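Local atomic coordinates of putative SnoaL-like polyketide cyclase (Shewanella denitrificans, PDB entry 3LZA), a protein that is of unproven function but, as a SnoaL-like NTF2-superfamily member, probably binds or converts a small molecule between its curved sheet and helices, perhaps as a polyketide cyclase. Residues 30-35 and 48-53; 37-42 and 122-127; 81-86 and 109-114; 103-108 and 135-140. One frame throughout, in Å; residues are numbered along the deposited sequence.

Contact 1: residues 30-35 and 48-53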
# COMPACT_ATOMS: atom_id res chain seq x y z
N LYS A 30 1.82 -16.95 -17.83
CA LYS A 30 2.89 -17.71 -17.14
C LYS A 30 3.01 -17.43 -15.62
O LYS A 30 3.54 -18.29 -14.86
CB LYS A 30 4.30 -17.44 -17.76
CG LYS A 30 4.50 -17.71 -19.26
CD LYS A 30 3.89 -19.02 -19.77
CE LYS A 30 4.04 -19.14 -21.30
NZ LYS A 30 2.78 -18.66 -22.02
N TYR A 31 2.58 -16.26 -15.17
CA TYR A 31 2.65 -15.91 -13.75
C TYR A 31 1.46 -16.38 -12.93
O TYR A 31 1.51 -16.31 -11.70
CB TYR A 31 2.80 -14.41 -13.55
CG TYR A 31 4.10 -13.85 -14.06
CD1 TYR A 31 5.25 -13.83 -13.25
CD2 TYR A 31 4.19 -13.34 -15.33
CE1 TYR A 31 6.45 -13.27 -13.73
CE2 TYR A 31 5.39 -12.80 -15.83
CZ TYR A 31 6.51 -12.78 -15.03
OH TYR A 31 7.66 -12.22 -15.53
N TYR A 32 0.36 -16.76 -13.58
CA TYR A 32 -0.85 -17.19 -12.90
C TYR A 32 -1.07 -18.70 -12.86
O TYR A 32 -0.74 -19.45 -13.80
CB TYR A 32 -2.10 -16.57 -13.56
CG TYR A 32 -2.16 -15.07 -13.67
CD1 TYR A 32 -1.82 -14.26 -12.60
CD2 TYR A 32 -2.69 -14.47 -14.81
CE1 TYR A 32 -1.89 -12.89 -12.69
CE2 TYR A 32 -2.78 -13.09 -14.92
CZ TYR A 32 -2.40 -12.30 -13.84
OH TYR A 32 -2.49 -10.91 -13.94
N ASN A 33 -1.63 -19.15 -11.74
CA ASN A 33 -2.23 -20.49 -11.61
C ASN A 33 -3.74 -20.35 -11.31
O ASN A 33 -4.25 -19.25 -11.26
CB ASN A 33 -1.53 -21.27 -10.52
CG ASN A 33 -1.57 -20.56 -9.17
OD1 ASN A 33 -2.64 -20.25 -8.64
ND2 ASN A 33 -0.39 -20.30 -8.60
N ARG A 34 -4.43 -21.47 -11.12
CA ARG A 34 -5.87 -21.44 -10.82
C ARG A 34 -6.23 -20.71 -9.51
O ARG A 34 -7.36 -20.31 -9.33
CB ARG A 34 -6.44 -22.88 -10.77
CG ARG A 34 -6.07 -23.62 -9.45
CD ARG A 34 -6.82 -24.92 -9.20
NE ARG A 34 -6.65 -25.85 -10.31
CZ ARG A 34 -5.63 -26.70 -10.48
NH1 ARG A 34 -4.62 -26.75 -9.60
NH2 ARG A 34 -5.62 -27.53 -11.53
N ASP A 35 -5.28 -20.56 -8.59
CA ASP A 35 -5.53 -19.97 -7.28
C ASP A 35 -5.04 -18.54 -7.12
O ASP A 35 -5.15 -17.97 -6.04
CB ASP A 35 -4.89 -20.86 -6.25
CG ASP A 35 -5.41 -22.28 -6.36
OD1 ASP A 35 -6.65 -22.41 -6.58
OD2 ASP A 35 -4.60 -23.21 -6.29
N ILE A 48 -10.09 -14.33 -9.87
CA ILE A 48 -9.36 -15.48 -9.36
C ILE A 48 -9.05 -16.49 -10.44
O ILE A 48 -9.95 -16.97 -11.13
CB ILE A 48 -10.13 -16.16 -8.19
CG1 ILE A 48 -10.43 -15.14 -7.06
CG2 ILE A 48 -9.29 -17.31 -7.63
CD1 ILE A 48 -11.45 -15.55 -6.09
N GLY A 49 -7.78 -16.87 -10.56
CA GLY A 49 -7.33 -17.85 -11.55
C GLY A 49 -6.98 -17.24 -12.90
O GLY A 49 -7.51 -16.20 -13.27
N THR A 50 -6.07 -17.89 -13.61
CA THR A 50 -5.59 -17.50 -14.95
C THR A 50 -6.72 -17.07 -15.87
O THR A 50 -6.74 -15.97 -16.40
CB THR A 50 -4.78 -18.66 -15.59
OG1 THR A 50 -3.80 -19.11 -14.66
CG2 THR A 50 -4.08 -18.19 -16.86
N ARG A 51 -7.68 -17.95 -16.06
CA ARG A 51 -8.73 -17.66 -17.03
C ARG A 51 -9.60 -16.43 -16.67
O ARG A 51 -9.90 -15.64 -17.55
CB ARG A 51 -9.60 -18.89 -17.22
CG ARG A 51 -8.92 -20.03 -17.96
CD ARG A 51 -9.92 -21.08 -18.37
NE ARG A 51 -9.33 -22.21 -19.09
CZ ARG A 51 -10.01 -23.11 -19.79
NH1 ARG A 51 -11.35 -23.06 -19.90
NH2 ARG A 51 -9.35 -24.09 -20.40
N SER A 52 -10.01 -16.30 -15.42
CA SER A 52 -10.87 -15.16 -15.03
C SER A 52 -10.11 -13.85 -15.03
O SER A 52 -10.70 -12.82 -15.37
CB SER A 52 -11.48 -15.35 -13.63
OG SER A 52 -12.34 -16.50 -13.64
N ILE A 53 -8.82 -13.89 -14.66
CA ILE A 53 -8.02 -12.63 -14.53
C ILE A 53 -7.73 -12.14 -15.96
O ILE A 53 -7.92 -10.94 -16.27
CB ILE A 53 -6.72 -12.85 -13.75
CG1 ILE A 53 -7.01 -13.08 -12.27
CG2 ILE A 53 -5.78 -11.65 -13.90
CD1 ILE A 53 -5.85 -13.61 -11.39

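Contact 2: residues 37-42 and 122-127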
# COMPACT_ATOMS: atom_id res chain seq x y z
N VAL A 37 -4.97 -14.64 -7.02
CA VAL A 37 -5.98 -13.64 -6.71
C VAL A 37 -5.51 -12.27 -7.11
O VAL A 37 -4.40 -11.88 -6.77
CB VAL A 37 -6.34 -13.69 -5.18
CG1 VAL A 37 -7.36 -12.61 -4.83
CG2 VAL A 37 -6.87 -15.13 -4.78
N PHE A 38 -6.36 -11.57 -7.88
CA PHE A 38 -6.20 -10.16 -8.30
C PHE A 38 -7.27 -9.39 -7.57
O PHE A 38 -8.43 -9.44 -7.95
CB PHE A 38 -6.38 -10.01 -9.84
CG PHE A 38 -5.90 -8.71 -10.40
CD1 PHE A 38 -6.28 -7.50 -9.87
CD2 PHE A 38 -5.03 -8.70 -11.52
CE1 PHE A 38 -5.81 -6.28 -10.41
CE2 PHE A 38 -4.57 -7.47 -12.06
CZ PHE A 38 -4.96 -6.29 -11.49
N TYR A 39 -6.86 -8.68 -6.52
CA TYR A 39 -7.72 -8.01 -5.59
C TYR A 39 -7.52 -6.49 -5.66
O TYR A 39 -6.46 -5.98 -5.35
CB TYR A 39 -7.39 -8.49 -4.17
CG TYR A 39 -8.23 -7.96 -3.02
CD1 TYR A 39 -9.56 -7.57 -3.17
CD2 TYR A 39 -7.69 -7.90 -1.75
CE1 TYR A 39 -10.30 -7.14 -2.09
CE2 TYR A 39 -8.42 -7.43 -0.67
CZ TYR A 39 -9.71 -7.04 -0.85
OH TYR A 39 -10.43 -6.65 0.23
N ASP A 40 -8.57 -5.76 -6.03
CA ASP A 40 -8.54 -4.32 -5.88
C ASP A 40 -9.28 -4.01 -4.58
O ASP A 40 -10.53 -4.02 -4.56
CB ASP A 40 -9.20 -3.60 -7.04
CG ASP A 40 -9.01 -2.09 -6.96
OD1 ASP A 40 -9.23 -1.53 -5.86
OD2 ASP A 40 -8.63 -1.48 -7.97
N LYS A 41 -8.52 -3.67 -3.52
CA LYS A 41 -9.11 -3.47 -2.21
C LYS A 41 -9.94 -2.23 -2.19
O LYS A 41 -11.00 -2.21 -1.57
CB LYS A 41 -8.05 -3.37 -1.10
CG LYS A 41 -8.67 -3.43 0.32
CD LYS A 41 -7.59 -3.41 1.39
CE LYS A 41 -8.08 -3.46 2.88
NZ LYS A 41 -6.90 -3.88 3.79
N THR A 42 -9.47 -1.19 -2.89
CA THR A 42 -10.25 0.04 -2.97
C THR A 42 -11.60 -0.10 -3.68
O THR A 42 -12.58 0.55 -3.28
CB THR A 42 -9.38 1.20 -3.59
OG1 THR A 42 -8.45 0.69 -4.56
CG2 THR A 42 -8.64 1.93 -2.49
N LEU A 122 2.24 -15.92 -9.17
CA LEU A 122 1.58 -14.96 -8.28
C LEU A 122 0.55 -15.62 -7.36
O LEU A 122 -0.32 -16.39 -7.80
CB LEU A 122 0.87 -13.89 -9.13
CG LEU A 122 0.24 -12.79 -8.30
CD1 LEU A 122 1.32 -11.75 -7.97
CD2 LEU A 122 -0.96 -12.20 -9.05
N THR A 123 0.65 -15.35 -6.05
CA THR A 123 -0.33 -15.84 -5.08
C THR A 123 -1.44 -14.79 -4.98
O THR A 123 -2.64 -15.08 -5.12
CB THR A 123 0.32 -16.06 -3.72
OG1 THR A 123 1.16 -17.22 -3.82
CG2 THR A 123 -0.74 -16.26 -2.65
N GLU A 124 -1.01 -13.53 -4.80
CA GLU A 124 -1.97 -12.41 -4.67
C GLU A 124 -1.34 -11.10 -5.15
O GLU A 124 -0.20 -10.80 -4.80
CB GLU A 124 -2.37 -12.24 -3.21
CG GLU A 124 -3.50 -11.18 -2.97
CD GLU A 124 -3.91 -10.95 -1.51
OE1 GLU A 124 -3.14 -11.25 -0.57
OE2 GLU A 124 -5.02 -10.41 -1.31
N GLN A 125 -2.12 -10.35 -5.92
CA GLN A 125 -1.88 -8.96 -6.25
C GLN A 125 -2.93 -8.15 -5.50
O GLN A 125 -4.11 -8.51 -5.53
CB GLN A 125 -2.04 -8.69 -7.76
CG GLN A 125 -1.95 -7.21 -8.09
CD GLN A 125 -1.89 -6.86 -9.58
OE1 GLN A 125 -1.72 -7.73 -10.42
NE2 GLN A 125 -1.99 -5.56 -9.91
N VAL A 126 -2.49 -7.08 -4.83
CA VAL A 126 -3.41 -6.16 -4.17
C VAL A 126 -3.19 -4.74 -4.70
O VAL A 126 -2.08 -4.21 -4.66
CB VAL A 126 -3.36 -6.16 -2.64
CG1 VAL A 126 -4.55 -5.27 -2.12
CG2 VAL A 126 -3.51 -7.60 -2.08
N ASP A 127 -4.27 -4.16 -5.23
CA ASP A 127 -4.23 -2.79 -5.71
C ASP A 127 -4.95 -1.90 -4.76
O ASP A 127 -6.03 -2.25 -4.28
CB ASP A 127 -4.86 -2.64 -7.11
CG ASP A 127 -3.99 -3.12 -8.23
OD1 ASP A 127 -2.79 -3.50 -8.02
OD2 ASP A 127 -4.54 -3.16 -9.34
O HOH W 1 -6.81 -2.54 -9.94

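Contact 3: residues 81-86 and 109-114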
# COMPACT_ATOMS: atom_id res chain seq x y z
N VAL A 81 6.31 -7.82 -2.79
CA VAL A 81 6.94 -6.71 -3.45
C VAL A 81 5.94 -5.58 -3.41
O VAL A 81 4.75 -5.77 -3.66
CB VAL A 81 7.39 -7.05 -4.93
CG1 VAL A 81 8.08 -5.82 -5.61
CG2 VAL A 81 8.38 -8.23 -4.96
N VAL A 82 6.42 -4.38 -3.09
CA VAL A 82 5.52 -3.21 -2.96
C VAL A 82 5.95 -2.13 -3.94
O VAL A 82 7.12 -1.77 -3.99
CB VAL A 82 5.57 -2.61 -1.49
CG1 VAL A 82 4.64 -1.39 -1.35
CG2 VAL A 82 5.20 -3.65 -0.49
N MSE A 83 4.99 -1.58 -4.66
CA MSE A 83 5.28 -0.61 -5.71
C MSE A 83 4.36 0.60 -5.57
O MSE A 83 3.17 0.46 -5.51
CB MSE A 83 5.07 -1.32 -7.07
CG MSE A 83 6.11 -2.36 -7.32
SE MSE A 83 5.66 -3.45 -8.85
CE MSE A 83 4.22 -4.35 -8.09
N ILE A 84 4.97 1.79 -5.43
CA ILE A 84 4.26 3.05 -5.26
C ILE A 84 4.43 3.89 -6.51
O ILE A 84 5.53 4.04 -7.02
CB ILE A 84 4.83 3.86 -4.07
CG1 ILE A 84 4.75 3.05 -2.77
CG2 ILE A 84 4.12 5.23 -3.92
CD1 ILE A 84 5.76 3.43 -1.77
N GLY A 85 3.33 4.42 -7.04
CA GLY A 85 3.41 5.25 -8.21
C GLY A 85 2.08 5.74 -8.74
O GLY A 85 1.16 6.05 -7.98
N ASN A 86 2.00 5.83 -10.06
CA ASN A 86 0.76 6.17 -10.73
C ASN A 86 0.58 5.38 -12.03
O ASN A 86 1.55 5.08 -12.77
CB ASN A 86 0.59 7.68 -10.92
CG ASN A 86 1.38 8.22 -12.06
OD1 ASN A 86 0.99 8.08 -13.25
ND2 ASN A 86 2.48 8.89 -11.74
N GLY A 109 -1.51 5.12 -7.19
CA GLY A 109 -1.87 3.87 -6.64
C GLY A 109 -0.69 3.16 -5.99
O GLY A 109 0.48 3.53 -6.19
N VAL A 110 -1.04 2.22 -5.15
CA VAL A 110 -0.04 1.27 -4.55
C VAL A 110 -0.44 -0.16 -4.92
O VAL A 110 -1.57 -0.54 -4.68
CB VAL A 110 0.06 1.46 -3.01
CG1 VAL A 110 1.02 0.48 -2.37
CG2 VAL A 110 0.56 2.88 -2.70
N THR A 111 0.50 -0.92 -5.48
CA THR A 111 0.29 -2.33 -5.87
C THR A 111 1.26 -3.23 -5.09
O THR A 111 2.48 -2.98 -5.08
CB THR A 111 0.45 -2.46 -7.46
OG1 THR A 111 -0.60 -1.71 -8.08
CG2 THR A 111 0.37 -3.92 -7.93
N THR A 112 0.76 -4.29 -4.44
CA THR A 112 1.62 -5.35 -3.91
C THR A 112 1.46 -6.63 -4.73
O THR A 112 0.36 -6.93 -5.21
CB THR A 112 1.36 -5.66 -2.39
OG1 THR A 112 0.08 -6.28 -2.22
CG2 THR A 112 1.39 -4.34 -1.59
N LEU A 113 2.57 -7.34 -4.92
CA LEU A 113 2.62 -8.62 -5.54
C LEU A 113 3.29 -9.59 -4.58
O LEU A 113 4.34 -9.31 -4.05
CB LEU A 113 3.35 -8.54 -6.90
CG LEU A 113 2.80 -7.56 -7.95
CD1 LEU A 113 3.77 -7.45 -9.15
CD2 LEU A 113 1.41 -7.96 -8.45
N LYS A 114 2.64 -10.73 -4.34
CA LYS A 114 3.22 -11.78 -3.56
C LYS A 114 3.33 -13.03 -4.41
O LYS A 114 2.31 -13.61 -4.80
CB LYS A 114 2.39 -12.04 -2.29
CG LYS A 114 2.94 -13.20 -1.44
CD LYS A 114 2.22 -13.33 -0.12
CE LYS A 114 0.78 -13.71 -0.29
NZ LYS A 114 0.17 -14.06 1.05

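Contact 4: residues 103-108 and 135-140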
# COMPACT_ATOMS: atom_id res chain seq x y z
N ILE A 103 -10.08 9.42 -23.47
CA ILE A 103 -9.82 9.93 -22.13
C ILE A 103 -8.36 9.75 -21.81
O ILE A 103 -7.69 8.93 -22.44
CB ILE A 103 -10.75 9.33 -21.03
CG1 ILE A 103 -10.73 7.83 -20.96
CG2 ILE A 103 -12.19 9.77 -21.26
CD1 ILE A 103 -9.51 7.23 -20.25
N ASP A 104 -7.87 10.53 -20.87
CA ASP A 104 -6.47 10.43 -20.44
C ASP A 104 -6.42 10.66 -18.92
O ASP A 104 -6.79 11.74 -18.44
CB ASP A 104 -5.67 11.51 -21.22
CG ASP A 104 -4.14 11.23 -21.25
OD1 ASP A 104 -3.46 11.45 -20.22
OD2 ASP A 104 -3.59 10.86 -22.31
N ILE A 105 -5.94 9.68 -18.17
CA ILE A 105 -5.99 9.76 -16.70
C ILE A 105 -4.68 9.29 -16.10
O ILE A 105 -3.94 8.51 -16.71
CB ILE A 105 -7.16 8.93 -16.11
CG1 ILE A 105 -7.12 7.48 -16.62
CG2 ILE A 105 -8.50 9.64 -16.40
CD1 ILE A 105 -8.33 6.57 -16.26
N ALA A 106 -4.35 9.82 -14.91
CA ALA A 106 -3.11 9.49 -14.21
C ALA A 106 -3.56 9.26 -12.79
O ALA A 106 -3.90 10.23 -12.11
CB ALA A 106 -2.09 10.63 -14.27
N ILE A 107 -3.59 7.97 -12.39
CA ILE A 107 -4.18 7.49 -11.14
C ILE A 107 -3.12 7.09 -10.11
O ILE A 107 -2.42 6.11 -10.32
CB ILE A 107 -5.06 6.21 -11.40
CG1 ILE A 107 -5.98 6.37 -12.61
CG2 ILE A 107 -5.92 5.87 -10.17
CD1 ILE A 107 -6.93 5.22 -12.77
N PRO A 108 -3.01 7.82 -8.98
CA PRO A 108 -2.06 7.34 -7.96
C PRO A 108 -2.46 5.97 -7.47
O PRO A 108 -3.64 5.70 -7.30
CB PRO A 108 -2.29 8.33 -6.82
CG PRO A 108 -2.61 9.61 -7.57
CD PRO A 108 -3.50 9.17 -8.68
N SER A 135 -11.91 10.14 -10.82
CA SER A 135 -13.21 10.77 -11.00
C SER A 135 -13.06 12.25 -11.27
O SER A 135 -13.71 12.76 -12.16
CB SER A 135 -14.09 10.59 -9.76
OG SER A 135 -15.40 11.08 -10.03
N ASP A 136 -12.22 12.93 -10.48
CA ASP A 136 -11.99 14.37 -10.67
C ASP A 136 -11.49 14.67 -12.10
O ASP A 136 -11.91 15.64 -12.74
CB ASP A 136 -10.93 14.90 -9.67
CG ASP A 136 -11.42 14.93 -8.21
OD1 ASP A 136 -12.64 14.95 -7.93
OD2 ASP A 136 -10.54 14.97 -7.33
N GLN A 137 -10.53 13.91 -12.55
CA GLN A 137 -9.98 14.06 -13.91
C GLN A 137 -11.03 13.80 -15.00
O GLN A 137 -11.19 14.60 -15.94
CB GLN A 137 -8.76 13.13 -14.11
CG GLN A 137 -7.45 13.57 -13.42
CD GLN A 137 -6.38 12.51 -13.48
OE1 GLN A 137 -6.31 11.75 -14.43
NE2 GLN A 137 -5.51 12.46 -12.44
N LEU A 138 -11.76 12.70 -14.88
CA LEU A 138 -12.86 12.41 -15.82
C LEU A 138 -13.98 13.46 -15.86
O LEU A 138 -14.53 13.72 -16.94
CB LEU A 138 -13.44 11.00 -15.58
CG LEU A 138 -12.56 9.80 -15.92
CD1 LEU A 138 -13.19 8.52 -15.50
CD2 LEU A 138 -12.29 9.75 -17.43
N GLN A 139 -14.31 14.10 -14.72
CA GLN A 139 -15.34 15.17 -14.72
C GLN A 139 -14.98 16.35 -15.62
O GLN A 139 -15.87 17.01 -16.14
CB GLN A 139 -15.59 15.71 -13.30
CG GLN A 139 -16.35 14.77 -12.41
CD GLN A 139 -16.36 15.24 -10.95
OE1 GLN A 139 -16.47 16.44 -10.67
NE2 GLN A 139 -16.21 14.29 -10.03
N SER A 140 -13.68 16.64 -15.76
CA SER A 140 -13.18 17.72 -16.64
C SER A 140 -13.07 17.32 -18.12
O SER A 140 -12.85 18.19 -18.98
CB SER A 140 -11.82 18.24 -16.14
OG SER A 140 -10.74 17.31 -16.27
O HOH W 2 -5.85 13.93 -16.87

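Contact 1: residues 30-35 and 48-53
Tyr32 leans against the first turn of helix 50-61, meeting Thr50 and Ile53, where the loop that follows helix 25-29 runs across the helix N-terminus of this NTF2-like alpha+beta fold. Its CB starts the contact 3.2 Å from Thr50 OG1. With CG anti to the carbonyl carbon (chi1 -56°), the ring rises along the helix: CD2 passes the CA of Thr50, CE2 and CZ come up to the CG2 methyl of Ile53, and OH lies 3.4 Å from that same CG2. The other branch of Ile53 reaches over one ring face, CD1 making a CH-pi contact 4.3 Å from the centroid. The phenol oxygen is also hydrogen-bonded to Tyr16 OH, tying loop and helix 8-21 together. Were Tyr32 replaced by an alanine, CG2 and CD1 of Ile53 would probably lose the ring they pack on, and Tyr16 OH this partner.

The backbone closes the join. Gly49 is the N-cap residue, and a CB there would run into Arg34 O. Thr50 N donates to Asn33 O at 3.3 Å, from well above the carbonyl plane, and Gly49 CA adds a CH···O contact to the same oxygen. Asn33 is itself braced by an Asx turn, its OD1 accepting in the carbonyl plane from Asp35 N at 2.7 Å.

Contact 2: residues 37-42 and 122-127
Phe38 and Gln125 lie side by side on neighbouring parallel strands, 37-40 and 124-127, of the curved sheet of the NTF2-like fold. Gln125 holds CG anti to its backbone N (chi1 173°) in an extended chain, which carries the carboxamide over one face of the Phe38 ring near its rim. The two planes are 35° apart, with Gln125 OE1 3.3 Å from Phe38 CE2 and NE2 3.4 Å from CZ. Both ends of the amide are gripped: OE1 is hydrogen-bonded to Tyr16 OH, while NE2 donates almost straight to Asp127 OD1 at 2.9 Å, the acceptor close to the amide plane. A leucine in place of Gln125 would probably leave Tyr16 OH and the carboxylate of Asp127 each short of a partner. That carboxylate, whose OD1 also meets Thr111 OG1, stands nearly perpendicular to the Phe38 ring, Asp127 OD2 3.5 Å from CE1.

On the reverse face Tyr39 runs beside Glu124 and Val126. Its ring, met by Lys46 in a cation-pi contact, lies nearly parallel (11°) to the Glu124 carboxylate. Five backbone hydrogen bonds, from Val37 N-Thr123 O to Lys41 N-Asp127 O, fix the register. Past the strand end Lys41 and Thr42 pack on Leu80 and Thr77 of the second subunit. Asp40 OD2 is hydrogen-bonded to Tyr131 OH, and Thr42 OG1 donates to Asp40 OD1 at 2.7 Å, on the syn side of the carboxylate.

Contact 3: residues 81-86 and 109-114
The terminal methyl of Met83, a selenomethionine here, presses on Leu113, its CE only 3.3 Å from Leu113 CD1, tighter than ordinary van der Waals contact. A bend at the last torsion (chi3 -70°) turns CE toward the neighbouring strand, where it also meets Thr111 CG2 at 3.9 Å. Helix 8-21 covers this side of the sheet, with Ile17 against Met83 and with Ala13 and Tyr16 against Leu113.

The other face is also largely apolar and carries shorter side chains. Val82 runs alongside Thr112, with methyl CG2 of each 4.0 Å apart, and Ile84 runs alongside Val110, its CG1 4.2 Å from Val110 CG2. The second subunit packs here: its Ile84 touches both Ile84 and Val110, and its Leu128 reaches Thr112.

Between the two faces runs a regular antiparallel ladder. Val81 with Leu113, Met83 with Thr111 and Gly85 with Gly109 are hydrogen-bonded pairs, each closed by two N-H···O bonds; Val82 with Thr112 and Ile84 with Val110 are the non-hydrogen-bonded pairs between them. At the glycine end there is no side chain on the helix-covered face of either strand, and the bond from Gly109 N to Gly85 O (2.9 Å) arrives well out of the carbonyl plane. At the polar edge Thr111 OG1 is hydrogen-bonded to Tyr87 OH. This beta hairpin of strands 80-93 and 102-115, with a helix on one face and the second subunit on the other, is consistent with an NTF2-like dimer.

Contact 4: residues 103-108 and 135-140
Gln137 lays its carboxamide along the backbone of Ile105 and Ala106, docking the C-terminal helix 131-139 on strand 102-115, a long strand of the NTF2-like sheet. Helix and strand run nearly antiparallel, 160° between their directions, with their axes 8.4 Å apart at closest approach. The glutamine chain is extended beyond CG and reaches straight across that gap. Its amide then behaves like the edge of an extra strand, pairing with both polar atoms of one residue: OE1 accepts from Ala106 N at 2.8 Å, in plane and on a lone pair, while NE2 donates to Ala106 O, also at 2.8 Å. The second bond is less flat, NE2 standing 30° from the carbonyl plane of Ala106. Two bonds of opposite sense fix the rotation of the amide and satisfy the N-H and C=O of Ala106. A water that donates to Asp104 O gives OE1 a further, weak bond.

Next along the helix, Leu138 supplies the apolar part. Its CD2 methyl sits against two strand methyls, 3.8 Å from Ile103 CG2 and 3.9 Å from Ile105 CG2. Met134 adds to the cover over Ile105. Farther along the chain, Ser140 OG donates to Gln137 O at 2.8 Å.

How the contacts relate
Contacts 2, 3 and 4 share one mixed sheet, in which strands 37-40, 122-129, 102-115 and 80-93 are successive neighbours. Contact 3 lies, in sequence, within the span bridged by contact 2, and their centres are about 10 Å apart; the two touch through strands 102-115 and 122-129. Contact 4 uses the other half of strand 102-115, its centre about 20 Å from that of contact 3. Contact 1 borders contact 2, Ile53 packing on Phe38 and Tyr31 O meeting Leu122 N, but its nearest atoms are about 17 Å from contact 4, across the chain's centre. Distant parts of the chain thus interleave around one sheet; contacts 2 and 3, and Pro108 of contact 4, reach the second subunit.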